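Local coordinates for sulfur carrier protein CysO (Mycobacterium tuberculosis, PDB 3DWG) that probably serves, in its thiocarboxylated form, as the sulfur donor of the CysM-dependent pathway of cysteine biosynthesis, at residues I10-P13 with Q18-V21; R12-G17 with S43-D48; F58-V63 with D67-G72. All coordinates share one frame; numbering follows the deposited sequence.

Contact 1 (I10-P13 with Q18-V21); sequences ILRP and QKSV
The side chains of Arg-12 and Lys-19 run alongside each other in the same direction, the arginine having spread the flat of its guanidinium over the aliphatic part of the lysine. The centre of that group sits above Lys-19 CB, with Arg-12 CZ 3.5 Å from Lys-19 CB. Farther out, Lys-19 CE comes over the same group and approaches Arg-12 NH1 at 3.5 Å. Two features of the chains allow this overlap. Arg-12 is extended from CG to NE, whereas CG of Lys-19 occupies the crowded position between its own backbone N and carbonyl carbon (chi1 83°), and the lysine chain then bends at chi3. At the root of the arginine, Arg-12 CG rests 3.5 Å from the carbonyl oxygen Gln-18 O, a plain van der Waals touch.

The pair illustrates how two cationic side chains can share a surface: the guanidinium of one lies over the methylenes of the other, and the charged ends find partners elsewhere. Arg-12 NH1 and Lys-19 NZ, like charges, stand 4.0 Å apart. Each has its salt bridge outside the pair, with an acidic side chain of another protein chain. Arg-12 NE, meanwhile, is hydrogen-bonded to Ile-7 O, which fixes the inner end of the guanidinium to its own chain. The two segments exchange no hydrogen bond with each other; the contact rests on van der Waals packing of the guanidinium face on the lysine chain, and its outer end faces the partner protein.

In the ubiquitin-like beta-grasp fold, this is the connection between the first two strands, 3-6 and 20-23. Backbone bonds of Lys-19 with Ile-7 and of Val-21 with Val-5 zip that hairpin together below this pair, and Leu-11 turns from the loop to pack on Arg-45 and Leu-46 of helix 42-46.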
ATOM      1  N   ILE C  10     -29.972 -13.072  -7.230  1.00 23.09           N
ATOM      2  CA  ILE C  10     -30.500 -13.566  -8.492  1.00 24.72           C
ATOM      3  C   ILE C  10     -31.288 -14.894  -8.367  1.00 24.63           C
ATOM      4  O   ILE C  10     -32.167 -15.159  -9.180  1.00 25.99           O
ATOM      5  CB  ILE C  10     -29.398 -13.639  -9.530  1.00 26.27           C
ATOM      6  CG1 ILE C  10     -29.972 -13.868 -10.908  1.00 29.87           C
ATOM      7  CG2 ILE C  10     -28.308 -14.691  -9.135  1.00 23.73           C
ATOM      8  CD1 ILE C  10     -28.926 -13.988 -11.989  1.00 33.62           C
ATOM      9  N   LEU C  11     -31.000 -15.671  -7.334  1.00 24.13           N
ATOM     10  CA  LEU C  11     -31.691 -16.965  -7.167  1.00 24.04           C
ATOM     11  C   LEU C  11     -32.785 -16.968  -6.129  1.00 25.59           C
ATOM     12  O   LEU C  11     -33.458 -18.010  -5.889  1.00 24.15           O
ATOM     13  CB  LEU C  11     -30.691 -18.080  -6.833  1.00 23.57           C
ATOM     14  CG  LEU C  11     -29.632 -18.371  -7.894  1.00 24.47           C
ATOM     15  CD1 LEU C  11     -28.705 -19.425  -7.317  1.00 28.79           C
ATOM     16  CD2 LEU C  11     -30.358 -18.838  -9.182  1.00 27.41           C
ATOM     17  N   ARG C  12     -32.977 -15.822  -5.471  1.00 24.41           N
ATOM     18  CA  ARG C  12     -33.964 -15.749  -4.389  1.00 25.07           C
ATOM     19  C   ARG C  12     -35.446 -15.894  -4.817  1.00 25.43           C
ATOM     20  O   ARG C  12     -36.291 -16.210  -3.986  1.00 25.59           O
ATOM     21  CB  ARG C  12     -33.736 -14.468  -3.601  1.00 25.52           C
ATOM     22  CG  ARG C  12     -32.537 -14.574  -2.667  1.00 24.56           C
ATOM     23  CD  ARG C  12     -32.260 -13.246  -1.937  1.00 22.80           C
ATOM     24  NE  ARG C  12     -30.840 -13.195  -1.604  1.00 25.61           N
ATOM     25  CZ  ARG C  12     -30.188 -12.142  -1.140  1.00 28.19           C
ATOM     26  NH1 ARG C  12     -30.843 -11.018  -0.905  1.00 25.06           N
ATOM     27  NH2 ARG C  12     -28.877 -12.234  -0.906  1.00 24.28           N
ATOM     28  N   PRO C  13     -35.756 -15.656  -6.087  1.00 25.90           N
ATOM     29  CA  PRO C  13     -37.126 -16.009  -6.491  1.00 27.92           C
ATOM     30  C   PRO C  13     -37.432 -17.499  -6.346  1.00 29.19           C
ATOM     31  O   PRO C  13     -38.621 -17.877  -6.370  1.00 32.22           O
ATOM     32  CB  PRO C  13     -37.127 -15.668  -7.975  1.00 27.85           C
ATOM     33  CG  PRO C  13     -36.188 -14.509  -8.067  1.00 27.96           C
ATOM     34  CD  PRO C  13     -35.040 -15.014  -7.206  1.00 27.36           C
ATOM     35  N   GLN C  18     -35.833 -15.727   0.341  1.00 29.09           N
ATOM     36  CA  GLN C  18     -34.980 -15.941   1.486  1.00 29.13           C
ATOM     37  C   GLN C  18     -33.500 -15.947   1.079  1.00 29.09           C
ATOM     38  O   GLN C  18     -33.146 -16.571   0.133  1.00 28.18           O
ATOM     39  CB  GLN C  18     -35.304 -17.266   2.170  1.00 29.71           C
ATOM     40  CG  GLN C  18     -36.710 -17.383   2.760  1.00 29.51           C
ATOM     41  CD  GLN C  18     -37.020 -18.811   3.122  1.00 32.42           C
ATOM     42  OE1 GLN C  18     -37.553 -19.573   2.334  1.00 37.16           O
ATOM     43  NE2 GLN C  18     -36.653 -19.180   4.290  1.00 35.78           N
ATOM     44  N   LYS C  19     -32.666 -15.287   1.861  1.00 28.69           N
ATOM     45  CA  LYS C  19     -31.272 -15.148   1.530  1.00 28.12           C
ATOM     46  C   LYS C  19     -30.425 -16.246   2.074  1.00 28.29           C
ATOM     47  O   LYS C  19     -29.331 -16.406   1.649  1.00 27.38           O
ATOM     48  CB  LYS C  19     -30.722 -13.773   1.915  1.00 29.29           C
ATOM     49  CG  LYS C  19     -30.295 -13.593   3.337  1.00 30.84           C
ATOM     50  CD  LYS C  19     -29.768 -12.161   3.578  1.00 39.59           C
ATOM     51  CE  LYS C  19     -30.316 -11.209   2.549  1.00 44.27           C
ATOM     52  NZ  LYS C  19     -30.236  -9.734   2.871  1.00 50.56           N
ATOM     53  N   SER C  20     -30.952 -16.956   3.062  1.00 26.66           N
ATOM     54  CA  SER C  20     -30.265 -18.035   3.712  1.00 27.12           C
ATOM     55  C   SER C  20     -31.220 -19.145   4.099  1.00 28.15           C
ATOM     56  O   SER C  20     -32.199 -18.888   4.721  1.00 28.32           O
ATOM     57  CB  SER C  20     -29.571 -17.524   4.944  1.00 28.07           C
ATOM     58  OG  SER C  20     -28.963 -18.551   5.641  1.00 30.07           O
ATOM     59  N   VAL C  21     -30.924 -20.369   3.701  1.00 26.34           N
ATOM     60  CA  VAL C  21     -31.829 -21.480   3.899  1.00 25.92           C
ATOM     61  C   VAL C  21     -31.086 -22.666   4.403  1.00 26.51           C
ATOM     62  O   VAL C  21     -29.939 -22.754   4.205  1.00 24.81           O
ATOM     63  CB  VAL C  21     -32.581 -21.832   2.626  1.00 25.71           C
ATOM     64  CG1 VAL C  21     -33.361 -20.671   2.148  1.00 26.55           C
ATOM     65  CG2 VAL C  21     -31.637 -22.327   1.554  1.00 23.61           C
TER

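Contact 2 (R12-G17 with S43-D48); sequences RPHTGG and SERLMD
His-14 and Arg-45 make a polar side-chain contact at the surface of this beta-grasp, ubiquitin-like fold, joining the loop between strands 3-6 and 20-23 to the short helix 42-46. It is a small contact, carried by one side chain from each segment, and a worked example of a single well-oriented bond linking parts of the chain far apart in sequence.

Arg-45 NH1 donates to His-14 NE2 over 3.0 Å, with an angle of 154° at the hydrogen. The donor lies in the plane of the imidazole and the acceptor in the plane of the guanidinium, so the two flat groups meet edge to edge; they are nevertheless turned 54° against each other. Bends at chi2 and chi3 fold the arginine back on itself, which also lays its Arg-45 CG 3.5 Å from His-14 NE2. The other ring nitrogen, ND1, is hydrogen-bonded to Ser-40 O. A ring that accepts at NE2 and faces a carbonyl at ND1 is consistent with a neutral histidine protonated on ND1, its rotation set by two bonds.

The loop that presents the histidine is itself gathered on one carbonyl: Arg-12 O accepts from both Thr-15 N and Gly-17 N, the latter at 2.8 Å.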
ATOM      1  N   ARG C  12     -32.977 -15.822  -5.471  1.00 24.41           N
ATOM      2  CA  ARG C  12     -33.964 -15.749  -4.389  1.00 25.07           C
ATOM      3  C   ARG C  12     -35.446 -15.894  -4.817  1.00 25.43           C
ATOM      4  O   ARG C  12     -36.291 -16.210  -3.986  1.00 25.59           O
ATOM      5  CB  ARG C  12     -33.736 -14.468  -3.601  1.00 25.52           C
ATOM      6  CG  ARG C  12     -32.537 -14.574  -2.667  1.00 24.56           C
ATOM      7  CD  ARG C  12     -32.260 -13.246  -1.937  1.00 22.80           C
ATOM      8  NE  ARG C  12     -30.840 -13.195  -1.604  1.00 25.61           N
ATOM      9  CZ  ARG C  12     -30.188 -12.142  -1.140  1.00 28.19           C
ATOM     10  NH1 ARG C  12     -30.843 -11.018  -0.905  1.00 25.06           N
ATOM     11  NH2 ARG C  12     -28.877 -12.234  -0.906  1.00 24.28           N
ATOM     12  N   PRO C  13     -35.756 -15.656  -6.087  1.00 25.90           N
ATOM     13  CA  PRO C  13     -37.126 -16.009  -6.491  1.00 27.92           C
ATOM     14  C   PRO C  13     -37.432 -17.499  -6.346  1.00 29.19           C
ATOM     15  O   PRO C  13     -38.621 -17.877  -6.370  1.00 32.22           O
ATOM     16  CB  PRO C  13     -37.127 -15.668  -7.975  1.00 27.85           C
ATOM     17  CG  PRO C  13     -36.188 -14.509  -8.067  1.00 27.96           C
ATOM     18  CD  PRO C  13     -35.040 -15.014  -7.206  1.00 27.36           C
ATOM     19  N   HIS C  14     -36.403 -18.341  -6.237  1.00 28.25           N
ATOM     20  CA  HIS C  14     -36.643 -19.783  -6.029  1.00 27.23           C
ATOM     21  C   HIS C  14     -36.835 -20.141  -4.593  1.00 27.61           C
ATOM     22  O   HIS C  14     -37.372 -21.223  -4.275  1.00 27.46           O
ATOM     23  CB  HIS C  14     -35.494 -20.607  -6.607  1.00 28.86           C
ATOM     24  CG  HIS C  14     -35.390 -20.483  -8.079  1.00 29.65           C
ATOM     25  ND1 HIS C  14     -36.103 -21.295  -8.934  1.00 31.75           N
ATOM     26  CD2 HIS C  14     -34.687 -19.628  -8.862  1.00 31.43           C
ATOM     27  CE1 HIS C  14     -35.851 -20.938 -10.181  1.00 33.29           C
ATOM     28  NE2 HIS C  14     -34.997 -19.929 -10.166  1.00 33.50           N
ATOM     29  N   THR C  15     -36.388 -19.267  -3.705  1.00 26.33           N
ATOM     30  CA  THR C  15     -36.419 -19.543  -2.292  1.00 26.12           C
ATOM     31  C   THR C  15     -37.411 -18.634  -1.563  1.00 27.36           C
ATOM     32  O   THR C  15     -37.245 -18.395  -0.385  1.00 28.09           O
ATOM     33  CB  THR C  15     -35.033 -19.383  -1.656  1.00 26.23           C
ATOM     34  OG1 THR C  15     -34.513 -18.061  -1.965  1.00 25.18           O
ATOM     35  CG2 THR C  15     -34.069 -20.443  -2.206  1.00 25.34           C
ATOM     36  N   GLY C  16     -38.438 -18.161  -2.262  1.00 28.86           N
ATOM     37  CA  GLY C  16     -39.420 -17.271  -1.637  1.00 30.06           C
ATOM     38  C   GLY C  16     -38.809 -15.988  -1.106  1.00 30.78           C
ATOM     39  O   GLY C  16     -39.283 -15.403  -0.106  1.00 31.31           O
ATOM     40  N   GLY C  17     -37.737 -15.565  -1.736  1.00 30.36           N
ATOM     41  CA  GLY C  17     -37.015 -14.393  -1.295  1.00 30.15           C
ATOM     42  C   GLY C  17     -36.012 -14.532  -0.177  1.00 29.59           C
ATOM     43  O   GLY C  17     -35.385 -13.588   0.185  1.00 29.79           O
ATOM     44  N   SER C  43     -31.964 -26.055  -8.892  1.00 28.04           N
ATOM     45  CA  SER C  43     -30.788 -26.806  -9.358  1.00 27.64           C
ATOM     46  C   SER C  43     -30.454 -26.549 -10.819  1.00 28.02           C
ATOM     47  O   SER C  43     -29.284 -26.422 -11.172  1.00 28.27           O
ATOM     48  CB  SER C  43     -30.902 -28.306  -9.093  1.00 28.38           C
ATOM     49  OG  SER C  43     -32.077 -28.790  -9.658  1.00 31.31           O
ATOM     50  N   GLU C  44     -31.475 -26.434 -11.672  1.00 27.04           N
ATOM     51  CA  GLU C  44     -31.253 -26.139 -13.064  1.00 27.67           C
ATOM     52  C   GLU C  44     -30.496 -24.817 -13.283  1.00 27.84           C
ATOM     53  O   GLU C  44     -29.757 -24.687 -14.265  1.00 28.94           O
ATOM     54  CB  GLU C  44     -32.588 -26.111 -13.819  1.00 28.33           C
ATOM     55  N   ARG C  45     -30.699 -23.853 -12.382  1.00 28.12           N
ATOM     56  CA  ARG C  45     -29.979 -22.577 -12.437  1.00 27.29           C
ATOM     57  C   ARG C  45     -28.500 -22.676 -12.079  1.00 26.41           C
ATOM     58  O   ARG C  45     -27.679 -21.848 -12.495  1.00 26.03           O
ATOM     59  CB  ARG C  45     -30.633 -21.541 -11.496  1.00 28.00           C
ATOM     60  CG  ARG C  45     -32.154 -21.337 -11.633  1.00 31.95           C
ATOM     61  CD  ARG C  45     -32.550 -20.565 -12.871  1.00 39.11           C
ATOM     62  NE  ARG C  45     -31.812 -19.291 -13.029  1.00 43.19           N
ATOM     63  CZ  ARG C  45     -32.114 -18.124 -12.450  1.00 46.07           C
ATOM     64  NH1 ARG C  45     -33.144 -18.006 -11.600  1.00 44.84           N
ATOM     65  NH2 ARG C  45     -31.349 -17.062 -12.701  1.00 47.47           N
ATOM     66  N   LEU C  46     -28.144 -23.711 -11.319  1.00 23.97           N
ATOM     67  CA  LEU C  46     -26.766 -23.936 -10.901  1.00 23.66           C
ATOM     68  C   LEU C  46     -25.951 -24.726 -11.910  1.00 25.29           C
ATOM     69  O   LEU C  46     -24.716 -24.687 -11.918  1.00 25.01           O
ATOM     70  CB  LEU C  46     -26.771 -24.705  -9.578  1.00 22.55           C
ATOM     71  CG  LEU C  46     -27.499 -24.054  -8.403  1.00 18.96           C
ATOM     72  CD1 LEU C  46     -27.351 -24.914  -7.178  1.00 23.32           C
ATOM     73  CD2 LEU C  46     -26.844 -22.649  -8.148  1.00 20.94           C
ATOM     74  N   MET C  47     -26.649 -25.505 -12.747  1.00 26.31           N
ATOM     75  CA  MET C  47     -25.955 -26.473 -13.601  1.00 27.43           C
ATOM     76  C   MET C  47     -25.789 -25.963 -15.044  1.00 28.16           C
ATOM     77  O   MET C  47     -26.530 -25.112 -15.509  1.00 29.85           O
ATOM     78  CB  MET C  47     -26.723 -27.815 -13.591  1.00 27.17           C
ATOM     79  CG  MET C  47     -26.892 -28.470 -12.217  1.00 27.48           C
ATOM     80  SD  MET C  47     -25.403 -28.649 -11.236  1.00 28.02           S
ATOM     81  CE  MET C  47     -24.620 -30.111 -11.945  1.00 30.95           C
ATOM     82  N   ASP C  48     -24.794 -26.464 -15.752  1.00 27.94           N
ATOM     83  CA  ASP C  48     -24.531 -26.050 -17.122  1.00 30.14           C
ATOM     84  C   ASP C  48     -25.564 -26.711 -18.056  1.00 32.90           C
ATOM     85  O   ASP C  48     -25.603 -27.949 -18.166  1.00 32.41           O
ATOM     86  CB  ASP C  48     -23.082 -26.426 -17.469  1.00 30.05           C
ATOM     87  CG  ASP C  48     -22.639 -25.921 -18.813  1.00 31.90           C
ATOM     88  OD1 ASP C  48     -23.484 -25.633 -19.691  1.00 36.23           O
ATOM     89  OD2 ASP C  48     -21.416 -25.881 -18.995  1.00 35.38           O
TER

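Contact 3 (F58-V63 with D67-G72); sequences FVNIYV and DVRFSG
Arg-69 grips the carbonyl oxygen of Val-59 end-on with both terminal nitrogens: NH1 donates to Val-59 O at 2.9 Å, and NH2 to that same Val-59 O at 3.1 Å. The oxygen lies near the plane of the guanidinium, and the arginine, extended from CG to NE, runs back along the strand to reach it. A straighter bond joins the backbones, Val-68 N to Ile-61 O at 3.0 Å with 169° at the hydrogen.

Between these bonds two waters fill in the polar layer. One donates to both Asn-60 OD1 and Asp-67 OD2; the other accepts from Ile-61 N and donates to Asp-67 OD1. The aspartate thus serves several partners at once, since its OD1 also takes the Arg-69 backbone N at 2.8 Å, from above the carboxylate plane. This is an Asx turn at the junction of edge strand 66-67 and the 3-10 segment 68-70. CG of Asp-67 stands opposite its backbone N (chi1 -173°), which sets the carboxylate beside its own carbonyl carbon, within reach of the Arg-69 backbone N.

In this beta-grasp sheet, strand 59-63 is paired with the short outermost strand 66-67, and Tyr-62 with Asp-67 forms an antiparallel non-hydrogen-bonded pair. The tyrosine ring leans across, Tyr-62 CE2 lying 3.8 Å from Asp-67 CB, with ring and carboxylate planes 60° apart; its hydroxyl is hydrogen-bonded to an acidic side chain of another protein chain. The backbone of Asp-67 also bonds to that protein.

Away from the polar layer, Val-68 carries the apolar side of the contact. Its CG1 meets Val-63 CG2 at 3.8 Å, the two side chains crossing at about a right angle, while Val-68 CG2 approaches Ile-61 CB at 4.1 Å; Leu-28 of helix 28-38 packs against both Ile-61 and Val-68.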
ATOM      1  N   PHE C  58     -20.737 -19.744 -14.892  1.00 20.90           N
ATOM      2  CA  PHE C  58     -20.793 -18.462 -14.168  1.00 20.00           C
ATOM      3  C   PHE C  58     -21.358 -18.605 -12.765  1.00 19.98           C
ATOM      4  O   PHE C  58     -21.766 -17.636 -12.162  1.00 19.71           O
ATOM      5  CB  PHE C  58     -21.610 -17.376 -14.899  1.00 20.46           C
ATOM      6  CG  PHE C  58     -21.006 -16.926 -16.174  1.00 21.27           C
ATOM      7  CD1 PHE C  58     -19.615 -16.886 -16.330  1.00 23.30           C
ATOM      8  CD2 PHE C  58     -21.826 -16.575 -17.235  1.00 25.82           C
ATOM      9  CE1 PHE C  58     -19.045 -16.477 -17.562  1.00 21.98           C
ATOM     10  CE2 PHE C  58     -21.252 -16.165 -18.448  1.00 26.86           C
ATOM     11  CZ  PHE C  58     -19.886 -16.124 -18.594  1.00 24.15           C
ATOM     12  N   VAL C  59     -21.381 -19.812 -12.244  1.00 19.35           N
ATOM     13  CA  VAL C  59     -21.754 -20.006 -10.838  1.00 19.20           C
ATOM     14  C   VAL C  59     -20.537 -20.487 -10.096  1.00 19.32           C
ATOM     15  O   VAL C  59     -19.820 -21.388 -10.564  1.00 19.50           O
ATOM     16  CB  VAL C  59     -22.935 -21.017 -10.708  1.00 19.87           C
ATOM     17  CG1 VAL C  59     -23.332 -21.226  -9.245  1.00 25.64           C
ATOM     18  CG2 VAL C  59     -24.170 -20.496 -11.420  1.00 25.13           C
ATOM     19  N   ASN C  60     -20.305 -19.911  -8.919  1.00 15.97           N
ATOM     20  CA  ASN C  60     -19.261 -20.349  -8.005  1.00 17.16           C
ATOM     21  C   ASN C  60     -19.886 -20.817  -6.725  1.00 17.06           C
ATOM     22  O   ASN C  60     -20.824 -20.199  -6.210  1.00 16.74           O
ATOM     23  CB  ASN C  60     -18.281 -19.186  -7.703  1.00 17.86           C
ATOM     24  CG  ASN C  60     -17.463 -18.807  -8.913  1.00 18.80           C
ATOM     25  OD1 ASN C  60     -17.005 -19.683  -9.699  1.00 22.76           O
ATOM     26  ND2 ASN C  60     -17.271 -17.480  -9.112  1.00 19.71           N
ATOM     27  N   ILE C  61     -19.419 -21.960  -6.239  1.00 14.86           N
ATOM     28  CA  ILE C  61     -19.892 -22.463  -4.956  1.00 15.18           C
ATOM     29  C   ILE C  61     -18.740 -22.806  -4.031  1.00 15.45           C
ATOM     30  O   ILE C  61     -17.729 -23.390  -4.437  1.00 15.56           O
ATOM     31  CB  ILE C  61     -20.827 -23.707  -5.142  1.00 15.31           C
ATOM     32  CG1 ILE C  61     -21.921 -23.325  -6.151  1.00 15.45           C
ATOM     33  CG2 ILE C  61     -21.403 -24.123  -3.779  1.00 16.34           C
ATOM     34  CD1 ILE C  61     -23.080 -24.395  -6.384  1.00 16.15           C
ATOM     35  N   TYR C  62     -18.900 -22.433  -2.754  1.00 16.32           N
ATOM     36  CA  TYR C  62     -17.877 -22.624  -1.745  1.00 15.90           C
ATOM     37  C   TYR C  62     -18.459 -23.362  -0.525  1.00 17.19           C
ATOM     38  O   TYR C  62     -19.586 -23.120  -0.152  1.00 18.05           O
ATOM     39  CB  TYR C  62     -17.323 -21.249  -1.306  1.00 16.63           C
ATOM     40  CG  TYR C  62     -16.926 -20.339  -2.446  1.00 16.68           C
ATOM     41  CD1 TYR C  62     -17.878 -19.567  -3.082  1.00 15.60           C
ATOM     42  CD2 TYR C  62     -15.606 -20.262  -2.881  1.00 18.25           C
ATOM     43  CE1 TYR C  62     -17.556 -18.780  -4.132  1.00 19.28           C
ATOM     44  CE2 TYR C  62     -15.257 -19.440  -3.972  1.00 14.83           C
ATOM     45  CZ  TYR C  62     -16.244 -18.691  -4.544  1.00 16.44           C
ATOM     46  OH  TYR C  62     -16.031 -17.843  -5.621  1.00 18.81           O
ATOM     47  N   VAL C  63     -17.693 -24.313  -0.011  1.00 17.33           N
ATOM     48  CA  VAL C  63     -18.071 -25.034   1.218  1.00 18.62           C
ATOM     49  C   VAL C  63     -17.039 -24.569   2.233  1.00 19.07           C
ATOM     50  O   VAL C  63     -15.832 -24.753   2.004  1.00 19.43           O
ATOM     51  CB  VAL C  63     -17.984 -26.594   1.010  1.00 19.28           C
ATOM     52  CG1 VAL C  63     -18.137 -27.290   2.367  1.00 19.61           C
ATOM     53  CG2 VAL C  63     -19.047 -27.058   0.021  1.00 20.33           C
ATOM     54  N   ASP C  67     -13.589 -23.165  -2.647  1.00 16.79           N
ATOM     55  CA  ASP C  67     -14.199 -23.346  -3.952  1.00 17.14           C
ATOM     56  C   ASP C  67     -14.277 -24.835  -4.290  1.00 16.61           C
ATOM     57  O   ASP C  67     -13.272 -25.484  -4.376  1.00 17.18           O
ATOM     58  CB  ASP C  67     -13.339 -22.617  -4.994  1.00 17.42           C
ATOM     59  CG  ASP C  67     -13.955 -22.579  -6.363  1.00 21.19           C
ATOM     60  OD1 ASP C  67     -14.756 -23.454  -6.795  1.00 18.49           O
ATOM     61  OD2 ASP C  67     -13.581 -21.684  -7.132  1.00 24.50           O
ATOM     62  N   VAL C  68     -15.492 -25.316  -4.457  1.00 16.86           N
ATOM     63  CA  VAL C  68     -15.693 -26.750  -4.812  1.00 16.60           C
ATOM     64  C   VAL C  68     -15.025 -27.155  -6.089  1.00 17.82           C
ATOM     65  O   VAL C  68     -14.787 -28.380  -6.239  1.00 19.02           O
ATOM     66  CB  VAL C  68     -17.189 -27.097  -4.843  1.00 16.20           C
ATOM     67  CG1 VAL C  68     -17.833 -26.803  -3.521  1.00 18.36           C
ATOM     68  CG2 VAL C  68     -17.927 -26.438  -6.004  1.00 16.27           C
ATOM     69  N   ARG C  69     -14.695 -26.239  -7.012  1.00 17.86           N
ATOM     70  CA  ARG C  69     -13.980 -26.707  -8.238  1.00 18.30           C
ATOM     71  C   ARG C  69     -12.619 -27.365  -7.965  1.00 20.30           C
ATOM     72  O   ARG C  69     -12.081 -28.040  -8.835  1.00 22.13           O
ATOM     73  CB  ARG C  69     -13.922 -25.595  -9.261  1.00 19.16           C
ATOM     74  CG  ARG C  69     -15.286 -25.379  -9.920  1.00 19.35           C
ATOM     75  CD  ARG C  69     -15.163 -24.480 -11.112  1.00 23.43           C
ATOM     76  NE  ARG C  69     -16.394 -24.352 -11.869  1.00 23.20           N
ATOM     77  CZ  ARG C  69     -17.312 -23.411 -11.675  1.00 24.37           C
ATOM     78  NH1 ARG C  69     -17.134 -22.514 -10.698  1.00 23.23           N
ATOM     79  NH2 ARG C  69     -18.416 -23.406 -12.428  1.00 22.36           N
ATOM     80  N   PHE C  70     -12.103 -27.173  -6.772  1.00 18.63           N
ATOM     81  CA  PHE C  70     -10.780 -27.689  -6.396  1.00 19.36           C
ATOM     82  C   PHE C  70     -10.865 -28.761  -5.338  1.00 19.40           C
ATOM     83  O   PHE C  70      -9.821 -29.216  -4.863  1.00 22.71           O
ATOM     84  CB  PHE C  70      -9.834 -26.532  -5.983  1.00 19.60           C
ATOM     85  CG  PHE C  70      -9.695 -25.530  -7.065  1.00 21.25           C
ATOM     86  CD1 PHE C  70     -10.570 -24.414  -7.115  1.00 19.70           C
ATOM     87  CD2 PHE C  70      -8.770 -25.724  -8.115  1.00 19.84           C
ATOM     88  CE1 PHE C  70     -10.504 -23.501  -8.131  1.00 21.41           C
ATOM     89  CE2 PHE C  70      -8.692 -24.793  -9.159  1.00 21.49           C
ATOM     90  CZ  PHE C  70      -9.572 -23.679  -9.184  1.00 21.58           C
ATOM     91  N   SER C  71     -12.076 -29.221  -5.002  1.00 19.07           N
ATOM     92  CA  SER C  71     -12.221 -30.178  -3.883  1.00 20.78           C
ATOM     93  C   SER C  71     -13.141 -31.345  -4.276  1.00 22.02           C
ATOM     94  O   SER C  71     -13.668 -32.048  -3.408  1.00 24.38           O
ATOM     95  CB  SER C  71     -12.785 -29.453  -2.646  1.00 21.45           C
ATOM     96  OG  SER C  71     -14.071 -28.911  -2.964  1.00 20.96           O
ATOM     97  N   GLY C  72     -13.373 -31.482  -5.574  1.00 20.65           N
ATOM     98  CA  GLY C  72     -14.203 -32.597  -6.082  1.00 22.78           C
ATOM     99  C   GLY C  72     -15.528 -32.210  -6.686  1.00 23.25           C
ATOM    100  O   GLY C  72     -16.382 -33.089  -6.997  1.00 23.45           O
TER
HETATM  101  O   HOH W   1     -14.657 -21.298  -9.434  1.00 28.58           O
HETATM  102  O   HOH W   2     -17.356 -23.087  -7.681  1.00 24.66           O

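How the contacts relate
From the N terminus, the chain leaves strand 3-6 and enters a loop from which contacts 1 and 2 both start, sharing Arg-12 and Pro-13. Contact 1 closes that loop locally, at the entry to strand 20-23. Contact 2 starts before contact 1 has closed and ends much later, on helix 42-46, so the two cross, the longer closure taking in strand 20-23 and helix 28-38. Contact 3 follows in series and closes the tight connection from strand 59-63 through edge strand 66-67. Contacts 2 and 3 meet where Leu-46 CD2 packs 3.9 Å from Val-59 CG1, while contacts 1 and 3, centres about 18 Å apart, reach the same sheet without touching.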